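Local atomic coordinates of D-mannose isomerase (PDB entry 5X32), a protein that catalyses the reversible isomerization of D-mannose to D-fructose and, less efficiently, acts on D-lyxose, while leaving D-glucose untouched. Residues 34-46 / 364-376. Sequence-based numbering, arbitrary orientation.
Sequences FFQFFKDDGSVYD and NAQYDNNKSPAGK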
# COMPACT_ATOMS: atom_id res chain seq x y z
N PHE A 34 12.31 0.61 14.09
CA PHE A 34 12.83 -0.41 13.19
C PHE A 34 13.93 0.15 12.30
O PHE A 34 13.91 1.32 11.92
CB PHE A 34 11.71 -0.99 12.31
CG PHE A 34 10.53 -1.51 13.09
CD1 PHE A 34 9.40 -0.74 13.24
CD2 PHE A 34 10.57 -2.74 13.70
CE1 PHE A 34 8.31 -1.20 13.97
CE2 PHE A 34 9.50 -3.21 14.43
CZ PHE A 34 8.37 -2.44 14.57
N PHE A 35 14.88 -0.70 11.97
CA PHE A 35 15.79 -0.41 10.87
C PHE A 35 14.98 -0.52 9.57
O PHE A 35 14.01 -1.29 9.47
CB PHE A 35 16.99 -1.37 10.87
CG PHE A 35 17.81 -1.33 12.15
CD1 PHE A 35 18.61 -0.24 12.45
CD2 PHE A 35 17.76 -2.39 13.04
CE1 PHE A 35 19.36 -0.20 13.62
CE2 PHE A 35 18.50 -2.36 14.21
CZ PHE A 35 19.30 -1.26 14.50
N GLN A 36 15.33 0.30 8.59
CA GLN A 36 14.46 0.46 7.44
C GLN A 36 15.19 0.34 6.09
O GLN A 36 14.60 0.60 5.02
CB GLN A 36 13.73 1.80 7.55
CG GLN A 36 12.78 1.87 8.75
CD GLN A 36 12.07 3.22 8.89
OE1 GLN A 36 12.29 4.15 8.11
NE2 GLN A 36 11.17 3.30 9.85
N PHE A 37 16.43 -0.13 6.12
CA PHE A 37 17.21 -0.22 4.90
C PHE A 37 17.95 -1.56 4.85
O PHE A 37 18.97 -1.75 5.51
CB PHE A 37 18.21 0.94 4.81
CG PHE A 37 17.58 2.28 4.51
CD1 PHE A 37 17.00 3.04 5.51
CD2 PHE A 37 17.63 2.80 3.22
CE1 PHE A 37 16.45 4.28 5.24
CE2 PHE A 37 17.09 4.05 2.93
CZ PHE A 37 16.50 4.79 3.93
N PHE A 38 17.46 -2.45 4.00
CA PHE A 38 17.97 -3.81 4.01
C PHE A 38 18.56 -4.20 2.67
O PHE A 38 17.99 -3.92 1.60
CB PHE A 38 16.85 -4.77 4.39
CG PHE A 38 16.21 -4.45 5.70
CD1 PHE A 38 16.74 -4.93 6.88
CD2 PHE A 38 15.09 -3.64 5.76
CE1 PHE A 38 16.16 -4.63 8.09
CE2 PHE A 38 14.49 -3.33 6.97
CZ PHE A 38 15.04 -3.83 8.14
N LYS A 39 19.68 -4.88 2.75
CA LYS A 39 20.35 -5.45 1.61
C LYS A 39 19.64 -6.75 1.24
O LYS A 39 18.85 -7.26 2.03
CB LYS A 39 21.82 -5.70 1.98
CG LYS A 39 22.82 -5.14 1.01
CD LYS A 39 22.94 -3.64 1.08
CE LYS A 39 23.52 -3.13 -0.21
NZ LYS A 39 23.95 -1.72 -0.12
N ASP A 40 19.90 -7.28 0.05
CA ASP A 40 19.30 -8.57 -0.31
C ASP A 40 19.52 -9.65 0.75
O ASP A 40 18.62 -10.45 1.03
CB ASP A 40 19.83 -9.08 -1.66
CG ASP A 40 19.30 -8.28 -2.87
OD1 ASP A 40 18.23 -7.64 -2.76
OD2 ASP A 40 19.94 -8.35 -3.94
N ASP A 41 20.73 -9.68 1.33
CA ASP A 41 21.15 -10.74 2.25
C ASP A 41 20.56 -10.57 3.67
O ASP A 41 20.65 -11.48 4.50
CB ASP A 41 22.68 -10.77 2.31
CG ASP A 41 23.28 -9.48 2.94
OD1 ASP A 41 22.54 -8.71 3.60
OD2 ASP A 41 24.49 -9.21 2.77
N GLY A 42 19.93 -9.42 3.91
CA GLY A 42 19.34 -9.11 5.20
C GLY A 42 20.08 -8.02 5.96
O GLY A 42 19.60 -7.54 7.00
N SER A 43 21.23 -7.62 5.43
CA SER A 43 22.09 -6.64 6.12
C SER A 43 21.40 -5.30 6.23
O SER A 43 20.77 -4.85 5.27
CB SER A 43 23.40 -6.44 5.37
OG SER A 43 24.18 -7.61 5.37
N VAL A 44 21.49 -4.66 7.38
CA VAL A 44 21.03 -3.29 7.46
C VAL A 44 22.13 -2.46 6.83
O VAL A 44 23.28 -2.58 7.21
CB VAL A 44 20.76 -2.83 8.89
CG1 VAL A 44 20.26 -1.37 8.88
CG2 VAL A 44 19.73 -3.74 9.58
N TYR A 45 21.81 -1.63 5.85
CA TYR A 45 22.85 -0.84 5.20
C TYR A 45 22.70 0.65 5.48
O TYR A 45 23.50 1.46 5.00
CB TYR A 45 22.87 -1.11 3.69
CG TYR A 45 21.74 -0.53 2.84
CD1 TYR A 45 21.87 0.73 2.26
CD2 TYR A 45 20.59 -1.26 2.57
CE1 TYR A 45 20.89 1.26 1.47
CE2 TYR A 45 19.59 -0.73 1.77
CZ TYR A 45 19.74 0.53 1.22
OH TYR A 45 18.75 1.08 0.42
N ASP A 46 21.69 1.01 6.26
CA ASP A 46 21.55 2.36 6.80
C ASP A 46 20.64 2.29 8.03
O ASP A 46 19.40 2.33 7.89
CB ASP A 46 20.96 3.32 5.76
CG ASP A 46 20.80 4.74 6.27
OD1 ASP A 46 20.77 4.94 7.52
OD2 ASP A 46 20.68 5.66 5.42
N ASN A 364 14.32 -8.44 -16.64
CA ASN A 364 14.17 -9.13 -15.35
C ASN A 364 15.49 -9.22 -14.58
O ASN A 364 15.66 -10.08 -13.72
CB ASN A 364 13.57 -10.52 -15.56
CG ASN A 364 12.34 -10.51 -16.48
OD1 ASN A 364 11.56 -9.55 -16.47
ND2 ASN A 364 12.17 -11.56 -17.28
N ALA A 365 16.39 -8.28 -14.86
CA ALA A 365 17.64 -8.19 -14.11
C ALA A 365 17.50 -7.22 -12.95
O ALA A 365 16.93 -6.15 -13.12
CB ALA A 365 18.75 -7.74 -15.02
N GLN A 366 18.05 -7.56 -11.79
CA GLN A 366 18.06 -6.63 -10.67
C GLN A 366 18.95 -5.45 -11.00
O GLN A 366 19.87 -5.56 -11.80
CB GLN A 366 18.54 -7.29 -9.37
CG GLN A 366 17.63 -8.38 -8.89
CD GLN A 366 18.13 -9.07 -7.64
OE1 GLN A 366 18.43 -10.27 -7.65
NE2 GLN A 366 18.21 -8.32 -6.55
N TYR A 367 18.65 -4.29 -10.44
CA TYR A 367 19.49 -3.12 -10.65
C TYR A 367 20.64 -3.10 -9.65
O TYR A 367 21.74 -2.65 -9.97
CB TYR A 367 18.66 -1.85 -10.53
CG TYR A 367 17.95 -1.45 -11.79
CD1 TYR A 367 18.63 -0.84 -12.83
CD2 TYR A 367 16.59 -1.68 -11.95
CE1 TYR A 367 17.98 -0.47 -13.99
CE2 TYR A 367 15.93 -1.31 -13.10
CZ TYR A 367 16.63 -0.71 -14.11
OH TYR A 367 15.97 -0.34 -15.26
N ASP A 368 20.34 -3.57 -8.44
CA ASP A 368 21.32 -3.68 -7.38
C ASP A 368 20.85 -4.63 -6.27
O ASP A 368 19.88 -5.37 -6.45
CB ASP A 368 21.65 -2.29 -6.80
CG ASP A 368 20.45 -1.60 -6.18
OD1 ASP A 368 19.51 -2.29 -5.71
OD2 ASP A 368 20.45 -0.35 -6.14
N ASN A 369 21.51 -4.58 -5.12
CA ASN A 369 21.19 -5.51 -4.05
C ASN A 369 20.49 -4.85 -2.85
O ASN A 369 20.59 -5.32 -1.71
CB ASN A 369 22.46 -6.23 -3.59
CG ASN A 369 23.48 -5.28 -2.98
OD1 ASN A 369 23.52 -4.09 -3.30
ND2 ASN A 369 24.32 -5.81 -2.09
N ASN A 370 19.77 -3.77 -3.13
CA ASN A 370 18.91 -3.16 -2.13
C ASN A 370 17.50 -3.73 -2.09
O ASN A 370 16.57 -3.15 -2.64
CB ASN A 370 18.86 -1.64 -2.34
CG ASN A 370 20.17 -0.97 -1.95
OD1 ASN A 370 20.96 -1.54 -1.22
ND2 ASN A 370 20.37 0.26 -2.41
N LYS A 371 17.34 -4.86 -1.39
CA LYS A 371 16.03 -5.51 -1.22
C LYS A 371 14.94 -4.54 -0.73
O LYS A 371 13.90 -4.41 -1.38
CB LYS A 371 16.18 -6.69 -0.23
CG LYS A 371 14.95 -7.58 -0.00
CD LYS A 371 14.90 -8.77 -0.94
CE LYS A 371 16.15 -9.66 -0.87
NZ LYS A 371 16.21 -10.64 0.26
N SER A 372 15.18 -3.84 0.38
CA SER A 372 14.17 -2.95 0.96
C SER A 372 14.72 -1.65 1.54
O SER A 372 14.97 -1.55 2.73
CB SER A 372 13.42 -3.68 2.06
OG SER A 372 12.84 -4.87 1.57
N PRO A 373 14.82 -0.60 0.71
CA PRO A 373 15.15 0.74 1.21
C PRO A 373 13.96 1.29 2.00
O PRO A 373 12.96 0.59 2.11
CB PRO A 373 15.41 1.54 -0.06
CG PRO A 373 14.61 0.83 -1.10
CD PRO A 373 14.58 -0.62 -0.75
N ALA A 374 14.07 2.47 2.60
CA ALA A 374 12.94 3.02 3.36
C ALA A 374 11.73 3.09 2.46
O ALA A 374 11.84 3.44 1.28
CB ALA A 374 13.25 4.40 3.93
N GLY A 375 10.58 2.73 3.01
CA GLY A 375 9.34 2.67 2.26
C GLY A 375 8.87 1.25 2.02
O GLY A 375 7.67 0.97 2.08
N LYS A 376 9.79 0.32 1.83
CA LYS A 376 9.40 -1.05 1.58
C LYS A 376 9.63 -1.95 2.80
O LYS A 376 10.76 -2.18 3.23
CB LYS A 376 10.17 -1.60 0.38
CG LYS A 376 9.96 -3.07 0.09
CD LYS A 376 10.75 -3.52 -1.15
CE LYS A 376 10.44 -4.95 -1.52
NZ LYS A 376 11.06 -5.93 -0.61
O HOH W 1 23.23 -8.60 -0.29
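Phe38 and Ser372 join segments 34-46 and 364-376 through a pair of backbone bonds: Phe38 N gives its hydrogen to Ser372 O at 2.9 Å, and Ser372 N returns one to Phe38 O that is nearly straight, 174° at the hydrogen. Lys371 also faces Phe38, which makes a classic beta bulge on this single antiparallel bridge. Further along, Asp40 N donates to Asn369 O at 2.7 Å, and the Asp40 carboxylate takes Gln366 NE2 on the syn side of OD2 but 29° out of its plane. Lys371 NZ, its chain folded back on itself, reaches Asp40 O, modelled too close for its detail to be trusted; that ammonium also forms a salt bridge with Asp350 and a hydrogen bond to Gly354 O. The contact thus ties the loop after helix 9-23 to the one leading into helix 379-390, bringing together the first and last parts of the family's (alpha/alpha)6 barrel. Ser372 OG is satisfied by Tyr23 and by Lys376 NZ, 3.0 Å away; its side chain is about 10 Å from that of His380, by similarity a proton donor/acceptor. The amide of Asn370 lies parallel to one face of the Tyr45 ring, OD1 above it toward the rim and also reached weakly by Lys39 NZ. Phe37 turns its CG beside its own backbone N (chi1 -72°), which lays one ring face over the Pro373-Ala374 peptide, while CZ touches Ala374 CB; an alanine here would probably leave that peptide and methyl without their cover. Ser54 OG accepts from Gly375 N in the type II turn that begins at Pro373.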